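Reticulocyte-binding protein 2a (PDB 4Z8N) probably binds a receptor on the red-cell surface during parasite invasion, through the erythrocyte-binding domain that makes up this chain. Local coordinates at residues T200-I214 with L277-L291. Residues are numbered along the deposited sequence; the frame is centred on the assembly and turned at random.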
loop_
_atom_site.group_PDB
_atom_site.type_symbol
_atom_site.label_atom_id
_atom_site.label_comp_id
_atom_site.label_asym_id
_atom_site.label_seq_id
_atom_site.Cartn_x
_atom_site.Cartn_y
_atom_site.Cartn_z
ATOM N N THR A 200 13.079 -20.203 -20.124
ATOM C CA THR A 200 12.846 -20.682 -18.763
ATOM C C THR A 200 13.763 -19.958 -17.780
ATOM O O THR A 200 13.328 -19.522 -16.715
ATOM C CB THR A 200 13.059 -22.203 -18.647
ATOM O OG1 THR A 200 12.107 -22.883 -19.472
ATOM C CG2 THR A 200 12.890 -22.663 -17.200
ATOM N N ILE A 201 15.033 -19.825 -18.151
ATOM C CA ILE A 201 15.990 -19.076 -17.344
ATOM C C ILE A 201 15.567 -17.615 -17.234
ATOM O O ILE A 201 15.592 -17.029 -16.151
ATOM C CB ILE A 201 17.416 -19.163 -17.935
ATOM C CG1 ILE A 201 17.977 -20.575 -17.753
ATOM C CG2 ILE A 201 18.338 -18.134 -17.288
ATOM C CD1 ILE A 201 19.373 -20.763 -18.323
ATOM N N SER A 202 15.166 -17.036 -18.362
ATOM C CA SER A 202 14.726 -15.648 -18.396
ATOM C C SER A 202 13.498 -15.435 -17.515
ATOM O O SER A 202 13.385 -14.417 -16.834
ATOM C CB SER A 202 14.429 -15.218 -19.832
ATOM O OG SER A 202 15.579 -15.346 -20.649
ATOM N N ALA A 203 12.587 -16.404 -17.521
ATOM C CA ALA A 203 11.363 -16.316 -16.724
ATOM C C ALA A 203 11.639 -16.362 -15.217
ATOM O O ALA A 203 11.008 -15.650 -14.439
ATOM C CB ALA A 203 10.398 -17.432 -17.121
ATOM N N ILE A 204 12.579 -17.216 -14.821
ATOM C CA ILE A 204 12.986 -17.385 -13.427
ATOM C C ILE A 204 13.545 -16.077 -12.880
ATOM O O ILE A 204 13.143 -15.569 -11.826
ATOM C CB ILE A 204 14.048 -18.498 -13.315
ATOM C CG1 ILE A 204 13.412 -19.861 -13.554
ATOM C CG2 ILE A 204 14.741 -18.486 -11.980
ATOM C CD1 ILE A 204 14.399 -20.998 -13.508
ATOM N N ASN A 205 14.516 -15.579 -13.626
ATOM C CA ASN A 205 15.060 -14.238 -13.555
ATOM C C ASN A 205 14.052 -13.099 -13.459
ATOM O O ASN A 205 14.209 -12.237 -12.611
ATOM C CB ASN A 205 15.919 -14.119 -14.793
ATOM C CG ASN A 205 17.340 -14.537 -14.545
ATOM O OD1 ASN A 205 18.138 -13.673 -14.223
ATOM N ND2 ASN A 205 17.569 -15.871 -14.333
ATOM N N PHE A 206 13.011 -13.102 -14.292
ATOM C CA PHE A 206 11.944 -12.098 -14.185
ATOM C C PHE A 206 11.053 -12.263 -12.941
ATOM O O PHE A 206 10.714 -11.287 -12.258
ATOM C CB PHE A 206 11.076 -12.145 -15.436
ATOM C CG PHE A 206 9.820 -11.333 -15.339
ATOM C CD1 PHE A 206 9.865 -9.954 -15.438
ATOM C CD2 PHE A 206 8.591 -11.951 -15.171
ATOM C CE1 PHE A 206 8.717 -9.207 -15.364
ATOM C CE2 PHE A 206 7.438 -11.209 -15.096
ATOM C CZ PHE A 206 7.499 -9.834 -15.192
ATOM N N LEU A 207 10.658 -13.505 -12.676
ATOM C CA LEU A 207 9.787 -13.832 -11.548
ATOM C C LEU A 207 10.456 -13.580 -10.191
ATOM O O LEU A 207 9.843 -12.995 -9.304
ATOM C CB LEU A 207 9.331 -15.286 -11.645
ATOM C CG LEU A 207 8.233 -15.711 -10.675
ATOM C CD1 LEU A 207 7.104 -14.698 -10.658
ATOM C CD2 LEU A 207 7.714 -17.063 -11.076
ATOM N N GLN A 208 11.751 -13.871 -10.092
ATOM C CA GLN A 208 12.559 -13.529 -8.930
ATOM C C GLN A 208 12.605 -12.034 -8.724
ATOM O O GLN A 208 12.525 -11.570 -7.625
ATOM C CB GLN A 208 13.995 -14.052 -9.016
ATOM C CG GLN A 208 14.176 -15.518 -8.728
ATOM C CD GLN A 208 15.554 -16.056 -9.046
ATOM O OE1 GLN A 208 15.847 -17.174 -8.753
ATOM N NE2 GLN A 208 16.377 -15.266 -9.651
ATOM N N GLU A 209 12.755 -11.282 -9.797
ATOM C CA GLU A 209 12.846 -9.828 -9.636
ATOM C C GLU A 209 11.527 -9.194 -9.193
ATOM O O GLU A 209 11.520 -8.304 -8.341
ATOM C CB GLU A 209 13.316 -9.160 -10.929
ATOM C CG GLU A 209 13.691 -7.676 -10.778
ATOM C CD GLU A 209 14.571 -7.183 -11.917
ATOM O OE1 GLU A 209 15.007 -8.033 -12.720
ATOM O OE2 GLU A 209 14.821 -5.960 -12.015
ATOM N N GLU A 210 10.412 -9.633 -9.770
ATOM C CA GLU A 210 9.132 -9.042 -9.403
ATOM C C GLU A 210 8.699 -9.517 -8.016
ATOM O O GLU A 210 7.966 -8.818 -7.324
ATOM C CB GLU A 210 8.058 -9.338 -10.465
ATOM C CG GLU A 210 7.651 -10.790 -10.634
ATOM C CD GLU A 210 6.538 -10.958 -11.666
ATOM O OE1 GLU A 210 5.767 -9.998 -11.887
ATOM O OE2 GLU A 210 6.434 -12.049 -12.265
ATOM N N MET A 211 9.176 -10.681 -7.590
ATOM C CA MET A 211 8.904 -11.124 -6.225
ATOM C C MET A 211 9.667 -10.264 -5.224
ATOM O O MET A 211 9.145 -9.936 -4.158
ATOM C CB MET A 211 9.253 -12.600 -6.045
ATOM C CG MET A 211 8.199 -13.532 -6.611
ATOM S SD MET A 211 8.517 -15.275 -6.295
ATOM C CE MET A 211 8.163 -15.379 -4.540
ATOM N N LEU A 212 10.894 -9.887 -5.576
ATOM C CA LEU A 212 11.677 -8.976 -4.750
ATOM C C LEU A 212 11.037 -7.585 -4.731
ATOM O O LEU A 212 11.039 -6.909 -3.701
ATOM C CB LEU A 212 13.126 -8.899 -5.245
ATOM C CG LEU A 212 14.003 -10.129 -4.972
ATOM C CD1 LEU A 212 15.350 -10.009 -5.671
ATOM C CD2 LEU A 212 14.202 -10.341 -3.480
ATOM N N ASP A 213 10.478 -7.171 -5.866
ATOM C CA ASP A 213 9.791 -5.880 -5.965
ATOM C C ASP A 213 8.540 -5.836 -5.098
ATOM O O ASP A 213 8.250 -4.827 -4.458
ATOM C CB ASP A 213 9.415 -5.575 -7.415
ATOM C CG ASP A 213 10.612 -5.212 -8.263
ATOM O OD1 ASP A 213 11.604 -4.696 -7.704
ATOM O OD2 ASP A 213 10.560 -5.441 -9.488
ATOM N N ILE A 214 7.792 -6.934 -5.104
ATOM C CA ILE A 214 6.616 -7.071 -4.254
ATOM C C ILE A 214 7.014 -6.982 -2.781
ATOM O O ILE A 214 6.336 -6.333 -1.984
ATOM C CB ILE A 214 5.885 -8.404 -4.521
ATOM C CG1 ILE A 214 5.249 -8.395 -5.911
ATOM C CG2 ILE A 214 4.822 -8.656 -3.473
ATOM C CD1 ILE A 214 4.597 -9.710 -6.291
ATOM N N LEU A 277 2.552 -13.235 -3.404
ATOM C CA LEU A 277 3.815 -13.955 -3.275
ATOM C C LEU A 277 3.625 -15.467 -3.378
ATOM O O LEU A 277 4.447 -16.162 -3.976
ATOM C CB LEU A 277 4.490 -13.601 -1.954
ATOM C CG LEU A 277 5.037 -12.177 -1.879
ATOM C CD1 LEU A 277 5.566 -11.897 -0.489
ATOM C CD2 LEU A 277 6.127 -11.980 -2.924
ATOM N N LYS A 278 2.539 -15.965 -2.794
ATOM C CA LYS A 278 2.189 -17.381 -2.881
ATOM C C LYS A 278 1.967 -17.806 -4.328
ATOM O O LYS A 278 2.450 -18.856 -4.757
ATOM C CB LYS A 278 0.935 -17.673 -2.050
ATOM C CG LYS A 278 0.282 -19.022 -2.327
ATOM C CD LYS A 278 1.213 -20.181 -2.006
ATOM C CE LYS A 278 0.502 -21.514 -2.176
ATOM N NZ LYS A 278 1.461 -22.628 -2.404
ATOM N N GLU A 279 1.232 -16.987 -5.072
ATOM C CA GLU A 279 0.966 -17.260 -6.479
ATOM C C GLU A 279 2.261 -17.307 -7.284
ATOM O O GLU A 279 2.480 -18.233 -8.063
ATOM C CB GLU A 279 0.025 -16.206 -7.067
ATOM C CG GLU A 279 -0.228 -16.378 -8.558
ATOM C CD GLU A 279 -0.270 -15.057 -9.305
ATOM O OE1 GLU A 279 -0.897 -14.104 -8.797
ATOM O OE2 GLU A 279 0.329 -14.968 -10.399
ATOM N N LYS A 280 3.113 -16.305 -7.086
ATOM C CA LYS A 280 4.373 -16.215 -7.818
ATOM C C LYS A 280 5.332 -17.315 -7.378
ATOM O O LYS A 280 6.056 -17.880 -8.195
ATOM C CB LYS A 280 5.026 -14.846 -7.613
ATOM C CG LYS A 280 4.137 -13.647 -7.910
ATOM C CD LYS A 280 3.742 -13.562 -9.367
ATOM C CE LYS A 280 3.072 -12.226 -9.662
ATOM N NZ LYS A 280 2.387 -12.233 -10.978
ATOM N N GLY A 281 5.333 -17.607 -6.081
ATOM C CA GLY A 281 6.184 -18.641 -5.517
ATOM C C GLY A 281 5.910 -20.013 -6.102
ATOM O O GLY A 281 6.836 -20.740 -6.460
ATOM N N LYS A 282 4.633 -20.365 -6.206
ATOM C CA LYS A 282 4.241 -21.634 -6.813
ATOM C C LYS A 282 4.775 -21.744 -8.239
ATOM O O LYS A 282 5.291 -22.788 -8.639
ATOM C CB LYS A 282 2.718 -21.789 -6.811
ATOM C CG LYS A 282 2.218 -22.883 -7.741
ATOM C CD LYS A 282 0.728 -23.140 -7.569
ATOM C CE LYS A 282 0.238 -24.187 -8.562
ATOM N NZ LYS A 282 -1.176 -24.585 -8.314
ATOM N N LEU A 283 4.655 -20.658 -8.996
ATOM C CA LEU A 283 5.138 -20.626 -10.372
ATOM C C LEU A 283 6.655 -20.742 -10.424
ATOM O O LEU A 283 7.203 -21.447 -11.273
ATOM C CB LEU A 283 4.686 -19.343 -11.073
ATOM C CG LEU A 283 5.184 -19.140 -12.507
ATOM C CD1 LEU A 283 4.831 -20.330 -13.390
ATOM C CD2 LEU A 283 4.609 -17.860 -13.087
ATOM N N LEU A 284 7.330 -20.048 -9.511
ATOM C CA LEU A 284 8.788 -20.063 -9.459
ATOM C C LEU A 284 9.324 -21.463 -9.191
ATOM O O LEU A 284 10.303 -21.884 -9.805
ATOM C CB LEU A 284 9.298 -19.096 -8.387
ATOM C CG LEU A 284 10.823 -19.021 -8.258
ATOM C CD1 LEU A 284 11.451 -18.535 -9.557
ATOM C CD2 LEU A 284 11.232 -18.132 -7.097
ATOM N N ALA A 285 8.682 -22.178 -8.271
ATOM C CA ALA A 285 9.093 -23.540 -7.948
ATOM C C ALA A 285 8.945 -24.444 -9.168
ATOM O O ALA A 285 9.790 -25.302 -9.422
ATOM C CB ALA A 285 8.285 -24.082 -6.780
ATOM N N ASN A 286 7.869 -24.240 -9.921
ATOM C CA ASN A 286 7.651 -24.983 -11.157
ATOM C C ASN A 286 8.694 -24.631 -12.213
ATOM O O ASN A 286 9.150 -25.499 -12.955
ATOM C CB ASN A 286 6.246 -24.721 -11.702
ATOM C CG ASN A 286 5.170 -25.414 -10.895
ATOM O OD1 ASN A 286 5.381 -26.507 -10.368
ATOM N ND2 ASN A 286 4.006 -24.785 -10.796
ATOM N N LEU A 287 9.058 -23.353 -12.273
ATOM C CA LEU A 287 10.086 -22.885 -13.197
ATOM C C LEU A 287 11.441 -23.506 -12.871
ATOM O O LEU A 287 12.182 -23.897 -13.773
ATOM C CB LEU A 287 10.182 -21.358 -13.161
ATOM C CG LEU A 287 9.168 -20.601 -14.025
ATOM C CD1 LEU A 287 9.178 -19.124 -13.683
ATOM C CD2 LEU A 287 9.475 -20.799 -15.501
ATOM N N TYR A 288 11.759 -23.594 -11.582
ATOM C CA TYR A 288 12.987 -24.250 -11.138
ATOM C C TYR A 288 13.027 -25.710 -11.585
ATOM O O TYR A 288 14.048 -26.186 -12.079
ATOM C CB TYR A 288 13.126 -24.178 -9.617
ATOM C CG TYR A 288 13.599 -22.846 -9.071
ATOM C CD1 TYR A 288 14.505 -22.060 -9.772
ATOM C CD2 TYR A 288 13.144 -22.384 -7.845
ATOM C CE1 TYR A 288 14.940 -20.845 -9.265
ATOM C CE2 TYR A 288 13.572 -21.174 -7.329
ATOM C CZ TYR A 288 14.467 -20.408 -8.042
ATOM O OH TYR A 288 14.886 -19.203 -7.522
ATOM N N ASN A 289 11.913 -26.415 -11.405
ATOM C CA ASN A 289 11.827 -27.822 -11.790
ATOM C C ASN A 289 11.925 -28.026 -13.298
ATOM O O ASN A 289 12.481 -29.021 -13.762
ATOM C CB ASN A 289 10.528 -28.439 -11.268
ATOM C CG ASN A 289 10.650 -28.922 -9.837
ATOM O OD1 ASN A 289 11.237 -29.973 -9.573
ATOM N ND2 ASN A 289 10.097 -28.159 -8.906
ATOM N N LYS A 290 11.379 -27.084 -14.055
ATOM C CA LYS A 290 11.465 -27.131 -15.509
ATOM C C LYS A 290 12.921 -27.000 -15.948
ATOM O O LYS A 290 13.376 -27.710 -16.844
ATOM C CB LYS A 290 10.609 -26.025 -16.133
ATOM C CG LYS A 290 10.756 -25.876 -17.640
ATOM C CD LYS A 290 10.070 -27.004 -18.392
ATOM C CE LYS A 290 10.112 -26.755 -19.890
ATOM N NZ LYS A 290 9.410 -27.820 -20.653
ATOM N N LEU A 291 13.650 -26.098 -15.295
ATOM C CA LEU A 291 15.052 -25.857 -15.621
ATOM C C LEU A 291 15.920 -27.072 -15.305
ATOM O O LEU A 291 16.914 -27.327 -15.989
ATOM C CB LEU A 291 15.575 -24.629 -14.868
ATOM C CG LEU A 291 17.012 -24.213 -15.194
ATOM C CD1 LEU A 291 17.196 -24.067 -16.699
ATOM C CD2 LEU A 291 17.384 -22.923 -14.483
#
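Leu207 enters a hole made by Lys280, Leu283, Leu284 and Leu287. Its chi1 of -170° carries CG toward the other helix, and the turn at chi2 sets CD2 against the facing backbone. That methyl comes within 3.4 Å of Leu284 N and 3.6 Å of Leu287 CD1. Leu284 and Leu287 are knobs in return, so the packing is knobs-into-holes from both helices. One turn away, Ile204 sits among Leu284, Leu287, Tyr288 and Leu291. Its CG1 slides past Leu287 CB at 3.6 Å, and its CG2 meets the Tyr288 ring obliquely, 3.6 Å from CE1. Leu284 CD1 lies over one face of that ring, offset toward the rim. In the other direction Met211 bends at chi3 (72°) and lays CE over Gly281, 3.9 Å from its N. Ile214 CG2 packs on Leu277 CD2 at 3.6 Å. At the edge, the aliphatic part of Lys280 crosses Leu207 obliquely, with CB and CD against Leu207 CD1. Lys280 NZ forms a salt bridge with Glu85 and a weak one with Glu279; Glu210 OE1, 4.2 Å from NZ, lies beyond salt-bridge range. Thr200 OG1 is hydrogen-bonded to Glu88 beside the Lys290 chain. Segments 200-214 and 277-291 run nearly antiparallel, at 152°, with axes 9.6 Å apart at closest approach. They lie on helices 199-237 and 246-297 of the Rh5 coiled-coil domain. Helix 168-194 touches Ile201, Gln208 and Met211. Helix 71-85 touches Leu207 and Leu283, and helix 94-115 reaches Ala203.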